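Local coordinates for cellulosomal scaffoldin adaptor protein B (Acetivibrio cellulolyticus, PDB 3BWZ) that probably binds a type II dockerin of a partner protein through this cohesin module, so helping to assemble the cellulosome, at residues 5-10 against 141-146; 24-29 against 39-44; 46-51 against 126-131; 87-92 against 116-121. All coordinates share one frame; numbering follows the deposited sequence. Where two conformers were deposited one is given.

Interaction 1 (5-10 against 141-146); sequences SSIEIV and DGTVLF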
loop_
_atom_site.group_PDB
_atom_site.type_symbol
_atom_site.label_atom_id
_atom_site.label_comp_id
_atom_site.label_asym_id
_atom_site.label_seq_id
_atom_site.Cartn_x
_atom_site.Cartn_y
_atom_site.Cartn_z
ATOM N N SER A 5 -11.807 -6.013 11.046
ATOM C CA SER A 5 -11.374 -4.863 10.292
ATOM C C SER A 5 -9.865 -4.929 10.132
ATOM O O SER A 5 -9.167 -5.218 11.097
ATOM C CB SER A 5 -11.766 -3.582 11.015
ATOM O OG SER A 5 -13.179 -3.432 11.088
ATOM N N SER A 6 -9.360 -4.687 8.932
ATOM C CA SER A 6 -7.943 -4.879 8.687
ATOM C C SER A 6 -7.453 -4.113 7.469
ATOM O O SER A 6 -8.231 -3.729 6.587
ATOM C CB SER A 6 -7.613 -6.360 8.488
ATOM O OG SER A 6 -8.292 -6.866 7.343
ATOM N N ILE A 7 -6.131 -3.960 7.421
ATOM C CA ILE A 7 -5.404 -3.593 6.207
ATOM C C ILE A 7 -4.303 -4.629 6.059
ATOM O O ILE A 7 -3.701 -5.046 7.057
ATOM C CB ILE A 7 -4.867 -2.152 6.267
ATOM C CG1 ILE A 7 -4.186 -1.770 4.945
ATOM C CG2 ILE A 7 -3.966 -1.921 7.470
ATOM C CD1 ILE A 7 -3.895 -0.264 4.821
ATOM N N GLU A 8 -4.054 -5.064 4.828
ATOM C CA GLU A 8 -3.123 -6.139 4.537
ATOM C C GLU A 8 -2.368 -5.856 3.267
ATOM O O GLU A 8 -2.929 -5.352 2.297
ATOM C CB GLU A 8 -3.879 -7.471 4.376
ATOM C CG GLU A 8 -2.964 -8.695 4.188
ATOM C CD GLU A 8 -3.670 -10.035 4.200
ATOM O OE1 GLU A 8 -4.893 -10.074 4.309
ATOM O OE2 GLU A 8 -2.961 -11.064 4.084
ATOM N N ILE A 9 -1.111 -6.272 3.226
ATOM C CA ILE A 9 -0.339 -6.319 1.993
ATOM C C ILE A 9 -0.439 -7.736 1.436
ATOM O O ILE A 9 0.007 -8.671 2.061
ATOM C CB ILE A 9 1.129 -5.940 2.198
ATOM C CG1 ILE A 9 1.261 -4.609 2.929
ATOM C CG2 ILE A 9 1.883 -5.967 0.882
ATOM C CD1 ILE A 9 2.715 -4.236 3.306
ATOM N N VAL A 10 -1.063 -7.862 0.274
ATOM C CA VAL A 10 -1.393 -9.122 -0.356
ATOM C C VAL A 10 -0.602 -9.261 -1.647
ATOM O O VAL A 10 -0.707 -8.407 -2.501
ATOM C CB VAL A 10 -2.953 -9.215 -0.635
ATOM C CG1 VAL A 10 -3.324 -10.520 -1.322
ATOM C CG2 VAL A 10 -3.724 -9.052 0.682
ATOM N N ASP A 141 1.677 0.933 12.967
ATOM C CA ASP A 141 2.481 0.055 12.125
ATOM C C ASP A 141 2.517 0.559 10.722
ATOM O O ASP A 141 2.290 -0.174 9.751
ATOM C CB ASP A 141 2.007 -1.379 12.165
ATOM C CG ASP A 141 2.234 -2.015 13.529
ATOM O OD1 ASP A 141 2.902 -1.414 14.409
ATOM O OD2 ASP A 141 1.694 -3.110 13.737
ATOM N N GLY A 142 2.840 1.832 10.595
ATOM C CA GLY A 142 3.033 2.414 9.278
ATOM C C GLY A 142 1.787 2.805 8.536
ATOM O O GLY A 142 1.881 3.161 7.367
ATOM N N THR A 143 0.640 2.794 9.214
ATOM C CA THR A 143 -0.641 3.084 8.578
ATOM C C THR A 143 -1.388 4.208 9.289
ATOM O O THR A 143 -1.466 4.233 10.506
ATOM C CB THR A 143 -1.541 1.817 8.481
ATOM O OG1 THR A 143 -2.101 1.482 9.752
ATOM C CG2 THR A 143 -0.783 0.623 7.904
ATOM N N VAL A 144 -1.987 5.089 8.487
ATOM C CA VAL A 144 -2.922 6.076 8.984
ATOM C C VAL A 144 -4.146 5.959 8.085
ATOM O O VAL A 144 -4.023 6.142 6.863
ATOM C CB VAL A 144 -2.377 7.510 8.954
ATOM C CG1 VAL A 144 -3.417 8.462 9.496
ATOM C CG2 VAL A 144 -1.130 7.609 9.759
ATOM N N LEU A 145 -5.299 5.638 8.670
ATOM C CA LEU A 145 -6.548 5.558 7.925
ATOM C C LEU A 145 -7.454 6.691 8.354
ATOM O O LEU A 145 -7.483 7.032 9.538
ATOM C CB LEU A 145 -7.224 4.206 8.178
ATOM C CG LEU A 145 -6.364 2.951 8.018
ATOM C CD1 LEU A 145 -7.227 1.705 8.259
ATOM C CD2 LEU A 145 -5.627 2.906 6.684
ATOM N N PHE A 146 -8.170 7.267 7.402
ATOM C CA PHE A 146 -9.084 8.378 7.652
ATOM C C PHE A 146 -10.519 7.965 7.404
ATOM O O PHE A 146 -10.781 7.167 6.508
ATOM C CB PHE A 146 -8.765 9.568 6.742
ATOM C CG PHE A 146 -7.395 10.093 6.926
ATOM C CD1 PHE A 146 -6.405 9.842 6.002
ATOM C CD2 PHE A 146 -7.083 10.862 8.028
ATOM C CE1 PHE A 146 -5.124 10.332 6.191
ATOM C CE2 PHE A 146 -5.796 11.366 8.210
ATOM C CZ PHE A 146 -4.835 11.084 7.301
#
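I7 meets strand 143-146 with both of its branches. Its short branch, CG2, faces the methyl of T143 tip to tip, I7 CG2 to T143 CG2 measuring 4.1 Å. The longer branch runs to L145, with I7 CD1 4.1 Å from L145 CD2, and there the two side chains cross obliquely. The split follows from I7 chi1 of -176°: with CG1 anti to the backbone N, CD1 is sent to one neighbour while CG2 is left for the other. All three residues are buried, and the I7 and T143 CA atoms, the nearest pair of the two backbones, are 8.5 Å apart. Side chains therefore bridge a gap between layers, and no backbone pairing joins the segments. This is the packing of a beta sandwich, here the jelly-roll of the cohesin domain, with strand 6-11 bonded to strands 21-29 and 158-165 and strand 143-147 bonded to strand 34-42. L39 of that last strand touches both I7 and T143, and I26 and I28, of the adjacent strand 21-29, touch I7. At T143 a chi1 of 75° turns the hydroxyl from the methyl contact, and OG1 is hydrogen-bonded to I140 O and to Y157 OH, which together limit its rotation. One residue earlier, G142 takes a positive phi of 80° as the chain enters the strand, and its N is hydrogen-bonded to D132 OD1.

Interaction 2 (24-29 against 39-44); sequences ASINIK and LNMKYD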
loop_
_atom_site.group_PDB
_atom_site.type_symbol
_atom_site.label_atom_id
_atom_site.label_comp_id
_atom_site.label_asym_id
_atom_site.label_seq_id
_atom_site.Cartn_x
_atom_site.Cartn_y
_atom_site.Cartn_z
ATOM N N ALA A 24 1.873 -6.259 -5.297
ATOM C CA ALA A 24 1.443 -6.103 -3.916
ATOM C C ALA A 24 0.188 -5.224 -3.903
ATOM O O ALA A 24 0.227 -4.031 -4.194
ATOM C CB ALA A 24 2.557 -5.468 -3.085
ATOM N N SER A 25 -0.929 -5.830 -3.537
ATOM C CA SER A 25 -2.188 -5.129 -3.390
ATOM C C SER A 25 -2.399 -4.773 -1.935
ATOM O O SER A 25 -2.266 -5.610 -1.046
ATOM C CB SER A 25 -3.340 -6.019 -3.864
ATOM O OG SER A 25 -3.227 -6.276 -5.244
ATOM N N ILE A 26 -2.702 -3.506 -1.677
ATOM C CA ILE A 26 -2.950 -3.009 -0.338
ATOM C C ILE A 26 -4.456 -3.031 -0.126
ATOM O O ILE A 26 -5.186 -2.223 -0.692
ATOM C CB ILE A 26 -2.392 -1.608 -0.108
ATOM C CG1 ILE A 26 -0.879 -1.534 -0.376
ATOM C CG2 ILE A 26 -2.706 -1.189 1.323
ATOM C CD1 ILE A 26 -0.383 -0.184 -0.583
ATOM N N ASN A 27 -4.921 -4.001 0.655
ATOM C CA ASN A 27 -6.330 -4.327 0.772
ATOM C C ASN A 27 -6.851 -3.994 2.150
ATOM O O ASN A 27 -6.275 -4.424 3.157
ATOM C CB ASN A 27 -6.594 -5.811 0.486
ATOM C CG ASN A 27 -6.312 -6.179 -0.942
ATOM O OD1 ASN A 27 -6.068 -5.329 -1.784
ATOM N ND2 ASN A 27 -6.315 -7.474 -1.225
ATOM N N ILE A 28 -7.962 -3.270 2.189
ATOM C CA ILE A 28 -8.675 -3.014 3.426
ATOM C C ILE A 28 -9.955 -3.833 3.481
ATOM O O ILE A 28 -10.528 -4.134 2.440
ATOM C CB ILE A 28 -8.964 -1.503 3.668
ATOM C CG1 ILE A 28 -9.959 -0.925 2.652
ATOM C CG2 ILE A 28 -7.674 -0.702 3.689
ATOM C CD1 ILE A 28 -10.443 0.491 3.000
ATOM N N LYS A 29 -10.368 -4.162 4.689
ATOM C CA LYS A 29 -11.609 -4.849 4.948
ATOM C C LYS A 29 -12.331 -4.188 6.114
ATOM O O LYS A 29 -11.770 -4.040 7.199
ATOM C CB LYS A 29 -11.345 -6.304 5.314
ATOM C CG LYS A 29 -12.552 -7.154 5.479
ATOM C CD LYS A 29 -12.184 -8.610 5.671
ATOM C CE LYS A 29 -12.111 -9.055 7.129
ATOM N NZ LYS A 29 -11.007 -8.390 7.886
ATOM N N LEU A 39 0.377 5.778 4.074
ATOM C CA LEU A 39 1.059 4.516 4.305
ATOM C C LEU A 39 2.549 4.678 4.125
ATOM O O LEU A 39 3.003 5.443 3.284
ATOM C CB LEU A 39 0.527 3.436 3.356
ATOM C CG LEU A 39 -0.990 3.223 3.404
ATOM C CD1 LEU A 39 -1.403 2.247 2.325
ATOM C CD2 LEU A 39 -1.481 2.724 4.762
ATOM N N ASN A 40 3.300 3.901 4.891
ATOM C CA ASN A 40 4.752 3.880 4.825
ATOM C C ASN A 40 5.195 2.445 4.644
ATOM O O ASN A 40 5.132 1.651 5.586
ATOM C CB ASN A 40 5.325 4.489 6.111
ATOM C CG ASN A 40 6.802 4.708 6.049
ATOM O OD1 ASN A 40 7.598 4.003 6.743
ATOM N ND2 ASN A 40 7.216 5.644 5.232
ATOM N N MET A 41 5.652 2.138 3.437
ATOM C CA MET A 41 6.051 0.788 3.050
ATOM C C MET A 41 7.565 0.686 3.015
ATOM O O MET A 41 8.269 1.626 2.644
ATOM C CB MET A 41 5.529 0.412 1.695
ATOM C CG MET A 41 4.055 0.250 1.679
ATOM S SD MET A 41 3.422 -0.083 0.047
ATOM C CE MET A 41 4.068 -1.713 -0.308
ATOM N N LYS A 42 8.073 -0.488 3.373
ATOM C CA LYS A 42 9.497 -0.798 3.359
ATOM C C LYS A 42 9.744 -2.083 2.582
ATOM O O LYS A 42 9.028 -3.063 2.720
ATOM C CB LYS A 42 10.002 -0.949 4.799
ATOM C CG LYS A 42 11.474 -1.268 4.963
ATOM C CD LYS A 42 12.356 -0.072 4.698
ATOM C CE LYS A 42 13.824 -0.416 4.816
ATOM N NZ LYS A 42 14.277 -1.323 3.727
ATOM N N TYR A 43 10.775 -2.051 1.761
ATOM C CA TYR A 43 11.219 -3.222 1.002
ATOM C C TYR A 43 12.735 -3.186 0.932
ATOM O O TYR A 43 13.351 -2.162 1.245
ATOM C CB TYR A 43 10.580 -3.268 -0.406
ATOM C CG TYR A 43 11.002 -2.113 -1.272
ATOM C CD1 TYR A 43 12.059 -2.221 -2.155
ATOM C CD2 TYR A 43 10.392 -0.884 -1.150
ATOM C CE1 TYR A 43 12.490 -1.149 -2.911
ATOM C CE2 TYR A 43 10.804 0.210 -1.908
ATOM C CZ TYR A 43 11.857 0.080 -2.782
ATOM O OH TYR A 43 12.284 1.180 -3.489
ATOM N N ASP A 44 13.336 -4.294 0.502
ATOM C CA ASP A 44 14.783 -4.381 0.398
ATOM C C ASP A 44 15.167 -4.015 -1.024
ATOM O O ASP A 44 14.875 -4.761 -1.945
ATOM C CB ASP A 44 15.261 -5.807 0.739
ATOM C CG ASP A 44 16.760 -5.946 0.690
ATOM O OD1 ASP A 44 17.435 -5.073 0.088
ATOM O OD2 ASP A 44 17.262 -6.945 1.251
#
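Three first torsions set this contact. I26 (chi1 -57°) has CG2 anti to its backbone N, while CG1 lies beside that N, and both branches close on L39 CD1. L39 and M41 both hold CG opposite the carbonyl carbon; in M41 chi1 (-69°) and an extended chi2 (176°) bring SD to I26, and the bend at chi3 turns only the terminal methyl CE. I26 CG2 stands 3.8 Å from L39 CD1, the two side chains reaching tip to tip, and I26 CD1 lies 3.9 Å from that same L39 CD1. I26 CD1 additionally reaches M41 SD, also at 3.9 Å, across a slanting approach. I26 and M41 each have a second deposited conformer, and all the I26 contacts hold for the conformers given here. With the CA atoms of I26 and L39 9.7 Å apart, the strands face each other across a layer of side chains. I7, F91 and V113 touch I26 as well, placing it amid side chains from several strands. Such methyl-to-methyl and methyl-to-sulfur packing between strands 21-29 and 34-42, which lie in opposing layers, is the hydrophobic core of a beta sandwich, in this case the cohesin jelly-roll.

Interaction 3 (46-51 against 126-131); sequences AVLQPV and SSISFE
The hydroxyl oxygen S126 OG lies against V47, 3.8 Å from both V47 CB and V47 CG1. These are van der Waals distances, and S126 CB is similarly close, 3.7 Å from V47 CG1. The S126 hydroxyl stands roughly anti to its backbone N (chi1 -163°), which carries OG alongside the valine. Here the backbones come nearest, with the CA atoms of V47 and S126 7.2 Å apart. Further along, L48 and I128 pack at about a right angle. L48 CD1 rests against both CG1 and CD1 of I128, at 3.7 Å from I128 CG1 and 3.8 Å from I128 CD1. I128 does not aim its CB at strand 48-51; it is the end of the side chain that closes in. F118 of strand 111-120 touches both L48 and I128, and M41 touches I128. Strand 48-51 is itself paired with strand 111-120, through backbone bonds such as Q49 with K119, while strand 126-130 pairs with strands 34-42 and 158-165; the contact therefore spans the two layers of the cohesin beta sandwich. With methyls and methylenes doing nearly all the touching, and the hydroxyl making van der Waals contact toward V47, cohesion between these two segments should come from dispersion and burial, with no directional bond between them.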
loop_
_atom_site.group_PDB
_atom_site.type_symbol
_atom_site.label_atom_id
_atom_site.label_comp_id
_atom_site.label_asym_id
_atom_site.label_seq_id
_atom_site.Cartn_x
_atom_site.Cartn_y
_atom_site.Cartn_z
ATOM N N ALA A 46 17.861 -4.040 -2.610
ATOM C CA ALA A 46 18.769 -4.971 -3.288
ATOM C C ALA A 46 17.998 -6.103 -3.956
ATOM O O ALA A 46 18.523 -6.761 -4.855
ATOM C CB ALA A 46 19.816 -5.555 -2.323
ATOM N N VAL A 47 16.793 -6.368 -3.477
ATOM C CA VAL A 47 16.041 -7.550 -3.899
ATOM C C VAL A 47 14.881 -7.228 -4.822
ATOM O O VAL A 47 14.627 -7.979 -5.755
ATOM C CB VAL A 47 15.575 -8.347 -2.666
ATOM C CG1 VAL A 47 14.796 -9.599 -3.083
ATOM C CG2 VAL A 47 16.771 -8.750 -1.803
ATOM N N LEU A 48 14.175 -6.136 -4.539
ATOM C CA LEU A 48 12.970 -5.756 -5.271
ATOM C C LEU A 48 13.087 -4.316 -5.731
ATOM O O LEU A 48 13.663 -3.484 -5.018
ATOM C CB LEU A 48 11.728 -5.865 -4.379
ATOM C CG LEU A 48 11.401 -7.256 -3.813
ATOM C CD1 LEU A 48 10.161 -7.150 -2.932
ATOM C CD2 LEU A 48 11.222 -8.316 -4.912
ATOM N N GLN A 49 12.470 -4.015 -6.871
ATOM C CA GLN A 49 12.441 -2.643 -7.402
ATOM C C GLN A 49 11.015 -2.273 -7.764
ATOM O O GLN A 49 10.402 -2.952 -8.580
ATOM C CB GLN A 49 13.285 -2.533 -8.656
ATOM C CG GLN A 49 13.247 -1.154 -9.290
ATOM C CD GLN A 49 14.031 -1.040 -10.568
ATOM O OE1 GLN A 49 14.658 0.014 -10.857
ATOM N NE2 GLN A 49 14.034 -2.080 -11.320
ATOM N N PRO A 50 10.461 -1.179 -7.196
ATOM C CA PRO A 50 9.087 -0.814 -7.539
ATOM C C PRO A 50 9.026 -0.254 -8.959
ATOM O O PRO A 50 9.856 0.591 -9.354
ATOM C CB PRO A 50 8.731 0.236 -6.475
ATOM C CG PRO A 50 10.023 0.826 -6.083
ATOM C CD PRO A 50 11.033 -0.268 -6.187
ATOM N N VAL A 51 8.027 -0.702 -9.707
ATOM C CA VAL A 51 7.799 -0.333 -11.091
ATOM C C VAL A 51 6.316 -0.043 -11.284
ATOM O O VAL A 51 5.458 -0.609 -10.610
ATOM C CB VAL A 51 8.249 -1.439 -12.066
ATOM C CG1 VAL A 51 9.760 -1.646 -11.953
ATOM C CG2 VAL A 51 7.475 -2.744 -11.855
ATOM N N SER A 126 12.368 -12.366 0.997
ATOM C CA SER A 126 12.355 -10.944 1.300
ATOM C C SER A 126 10.944 -10.486 1.670
ATOM O O SER A 126 9.947 -11.014 1.196
ATOM C CB SER A 126 12.859 -10.201 0.059
ATOM O OG SER A 126 13.257 -8.865 0.345
ATOM N N SER A 127 10.891 -9.451 2.480
ATOM C CA SER A 127 9.645 -8.933 3.037
ATOM C C SER A 127 9.265 -7.580 2.472
ATOM O O SER A 127 10.131 -6.720 2.267
ATOM C CB SER A 127 9.796 -8.764 4.543
ATOM O OG SER A 127 9.956 -10.028 5.128
ATOM N N ILE A 128 7.965 -7.379 2.268
ATOM C CA ILE A 128 7.386 -6.088 1.960
ATOM C C ILE A 128 6.538 -5.751 3.184
ATOM O O ILE A 128 5.594 -6.469 3.511
ATOM C CB ILE A 128 6.535 -6.140 0.657
ATOM C CG1 ILE A 128 7.413 -6.554 -0.546
ATOM C CG2 ILE A 128 5.886 -4.786 0.388
ATOM C CD1 ILE A 128 6.582 -7.121 -1.691
ATOM N N SER A 129 6.877 -4.666 3.862
ATOM C CA SER A 129 6.283 -4.352 5.144
ATOM C C SER A 129 5.673 -2.961 5.160
ATOM O O SER A 129 5.925 -2.142 4.271
ATOM C CB SER A 129 7.307 -4.382 6.257
ATOM O OG SER A 129 8.433 -3.646 5.963
ATOM N N PHE A 130 4.869 -2.705 6.193
ATOM C CA PHE A 130 4.580 -1.334 6.607
ATOM C C PHE A 130 5.413 -1.098 7.842
ATOM O O PHE A 130 5.574 -1.999 8.660
ATOM C CB PHE A 130 3.135 -1.152 7.016
ATOM C CG PHE A 130 2.142 -1.253 5.904
ATOM C CD1 PHE A 130 1.008 -2.031 6.046
ATOM C CD2 PHE A 130 2.261 -0.454 4.785
ATOM C CE1 PHE A 130 0.045 -2.077 5.080
ATOM C CE2 PHE A 130 1.299 -0.504 3.786
ATOM C CZ PHE A 130 0.175 -1.323 3.950
ATOM N N GLU A 131 5.939 0.112 8.016
ATOM C CA GLU A 131 6.851 0.427 9.135
ATOM C C GLU A 131 6.530 1.795 9.719
ATOM O O GLU A 131 6.281 2.736 8.968
ATOM C CB GLU A 131 8.306 0.403 8.653
ATOM C CG GLU A 131 8.830 -1.016 8.366
ATOM C CD GLU A 131 10.354 -1.126 8.465
ATOM O OE1 GLU A 131 10.849 -2.195 8.880
ATOM O OE2 GLU A 131 11.063 -0.147 8.140
#

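Interaction 4 (87-92 against 116-121); sequences GILNFS and VKFKVL
One methyl, L89 CD1, makes every close approach in this contact. It stands 3.8 Å from V116 CG1, the two side chains pointing tip to tip, and 4.4 Å from F118 CZ at the far end of the phenyl ring. An extended chain delivers it there: chi1 of -51° sets CG beside the backbone N, and chi2 of 178° keeps the chain extended to CD1. On the other strand V116 holds CG1 anti to its own backbone N, in the position that meets the leucine. The area buried, 103 Å², is the smallest of the four contacts, and the CA atoms of L89 and V116 are 9.6 Å apart, a separation bridged by side chains. Strand 88-94 belongs to one layer of the cohesin beta sandwich, bonded to strands 34-42 and 77-83, whereas strand 111-120 belongs to the other, beside 21-29 and 48-51. The F118 ring has further company, since the ring of Y43 meets it with the planes at about 55°, and Y43 also touches L89. F91, two residues on from L89 in the same strand, packs on L39 and M41. Just ahead of L89 the strand starts in a G1 beta bulge, where G87, with positive phi, and I88 both face D83.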
loop_
_atom_site.group_PDB
_atom_site.type_symbol
_atom_site.label_atom_id
_atom_site.label_comp_id
_atom_site.label_asym_id
_atom_site.label_seq_id
_atom_site.Cartn_x
_atom_site.Cartn_y
_atom_site.Cartn_z
ATOM N N GLY A 87 14.721 1.939 0.333
ATOM C CA GLY A 87 13.548 1.105 0.120
ATOM C C GLY A 87 12.350 1.536 0.935
ATOM O O GLY A 87 11.692 0.699 1.555
ATOM N N ILE A 88 12.013 2.833 0.887
ATOM C CA ILE A 88 10.874 3.360 1.638
ATOM C C ILE A 88 9.935 4.070 0.661
ATOM O O ILE A 88 10.372 4.945 -0.081
ATOM C CB ILE A 88 11.305 4.372 2.734
ATOM C CG1 ILE A 88 12.272 3.741 3.733
ATOM C CG2 ILE A 88 10.059 4.950 3.450
ATOM C CD1 ILE A 88 13.018 4.777 4.552
ATOM N N LEU A 89 8.654 3.707 0.685
ATOM C CA LEU A 89 7.620 4.368 -0.096
ATOM C C LEU A 89 6.648 4.979 0.918
ATOM O O LEU A 89 5.998 4.256 1.671
ATOM C CB LEU A 89 6.851 3.371 -0.983
ATOM C CG LEU A 89 7.698 2.443 -1.858
ATOM C CD1 LEU A 89 6.781 1.486 -2.640
ATOM C CD2 LEU A 89 8.592 3.232 -2.806
ATOM N N ASN A 90 6.534 6.298 0.919
ATOM C CA ASN A 90 5.624 7.012 1.830
ATOM C C ASN A 90 4.637 7.749 0.938
ATOM O O ASN A 90 5.042 8.571 0.139
ATOM C CB ASN A 90 6.455 7.962 2.722
ATOM C CG ASN A 90 5.661 8.761 3.782
ATOM O OD1 ASN A 90 6.252 9.159 4.860
ATOM N ND2 ASN A 90 4.511 9.199 3.462
ATOM N N PHE A 91 3.354 7.434 1.044
ATOM C CA PHE A 91 2.384 8.043 0.170
ATOM C C PHE A 91 1.063 8.237 0.865
ATOM O O PHE A 91 0.741 7.564 1.838
ATOM C CB PHE A 91 2.207 7.229 -1.127
ATOM C CG PHE A 91 1.795 5.797 -0.901
ATOM C CD1 PHE A 91 0.465 5.419 -0.883
ATOM C CD2 PHE A 91 2.768 4.806 -0.705
ATOM C CE1 PHE A 91 0.115 4.094 -0.651
ATOM C CE2 PHE A 91 2.417 3.487 -0.501
ATOM C CZ PHE A 91 1.084 3.151 -0.491
ATOM N N SER A 92 0.300 9.190 0.327
ATOM C CA SER A 92 -1.013 9.528 0.835
ATOM C C SER A 92 -1.987 9.566 -0.323
ATOM O O SER A 92 -1.653 10.090 -1.389
ATOM C CB SER A 92 -0.998 10.889 1.541
ATOM O OG SER A 92 -2.256 11.147 2.164
ATOM N N VAL A 116 1.305 -1.769 -5.585
ATOM C CA VAL A 116 2.722 -1.539 -5.856
ATOM C C VAL A 116 3.265 -2.801 -6.490
ATOM O O VAL A 116 3.244 -3.869 -5.888
ATOM C CB VAL A 116 3.542 -1.168 -4.590
ATOM C CG1 VAL A 116 5.010 -0.928 -4.993
ATOM C CG2 VAL A 116 2.948 0.046 -3.921
ATOM N N LYS A 117 3.772 -2.664 -7.713
ATOM C CA LYS A 117 4.414 -3.748 -8.414
ATOM C C LYS A 117 5.917 -3.683 -8.174
ATOM O O LYS A 117 6.513 -2.620 -8.193
ATOM C CB LYS A 117 4.083 -3.669 -9.892
ATOM C CG LYS A 117 2.625 -4.009 -10.148
ATOM C CD LYS A 117 2.207 -3.706 -11.570
ATOM C CE LYS A 117 0.818 -4.180 -11.846
ATOM N NZ LYS A 117 0.748 -5.654 -12.007
ATOM N N PHE A 118 6.509 -4.858 -8.005
ATOM C CA PHE A 118 7.936 -4.997 -7.776
ATOM C C PHE A 118 8.555 -5.955 -8.765
ATOM O O PHE A 118 8.084 -7.078 -8.929
ATOM C CB PHE A 118 8.241 -5.505 -6.361
ATOM C CG PHE A 118 7.893 -4.556 -5.263
ATOM C CD1 PHE A 118 6.683 -4.656 -4.587
ATOM C CD2 PHE A 118 8.788 -3.588 -4.864
ATOM C CE1 PHE A 118 6.388 -3.785 -3.567
ATOM C CE2 PHE A 118 8.498 -2.725 -3.836
ATOM C CZ PHE A 118 7.300 -2.835 -3.188
ATOM N N LYS A 119 9.633 -5.517 -9.397
ATOM C CA LYS A 119 10.478 -6.397 -10.195
ATOM C C LYS A 119 11.454 -7.117 -9.278
ATOM O O LYS A 119 12.102 -6.492 -8.432
ATOM C CB LYS A 119 11.214 -5.565 -11.239
ATOM C CG LYS A 119 12.180 -6.212 -12.225
ATOM C CD LYS A 119 13.154 -5.142 -12.837
ATOM C CE LYS A 119 12.459 -3.949 -13.492
ATOM N NZ LYS A 119 13.430 -2.859 -13.898
ATOM N N VAL A 120 11.580 -8.432 -9.460
ATOM C CA VAL A 120 12.480 -9.241 -8.654
ATOM C C VAL A 120 13.894 -9.149 -9.229
ATOM O O VAL A 120 14.166 -9.639 -10.334
ATOM C CB VAL A 120 12.017 -10.716 -8.603
ATOM C CG1 VAL A 120 13.003 -11.553 -7.802
ATOM C CG2 VAL A 120 10.590 -10.793 -8.022
ATOM N N LEU A 121 14.776 -8.516 -8.470
ATOM C CA LEU A 121 16.180 -8.360 -8.874
ATOM C C LEU A 121 17.019 -9.586 -8.517
ATOM O O LEU A 121 17.941 -9.949 -9.256
ATOM C CB LEU A 121 16.808 -7.140 -8.200
ATOM C CG LEU A 121 16.078 -5.811 -8.432
ATOM C CD1 LEU A 121 16.809 -4.653 -7.721
ATOM C CD2 LEU A 121 15.879 -5.526 -9.918
#

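The four contacts build one hydrophobic core between the two layers of the cohesin sandwich. Interaction 2 lies nearest the middle, its centre about 3 Å from that of the chain, and its strands tie into the others by probable backbone hydrogen bonds: S25 N to V10 O (2.8 Å) joins it to interaction 1, M41 N to L89 O (2.8 Å) to interaction 4, and K42 N to S129 O (2.9 Å) to interaction 3. Interactions 3 and 4 are the closest pair, centres about 6 Å apart, sharing the backbone pairing of 46-51 with 116-121. Interactions 1 and 3, about 17 Å apart between centres, still meet where F130 packs on I9 and T143.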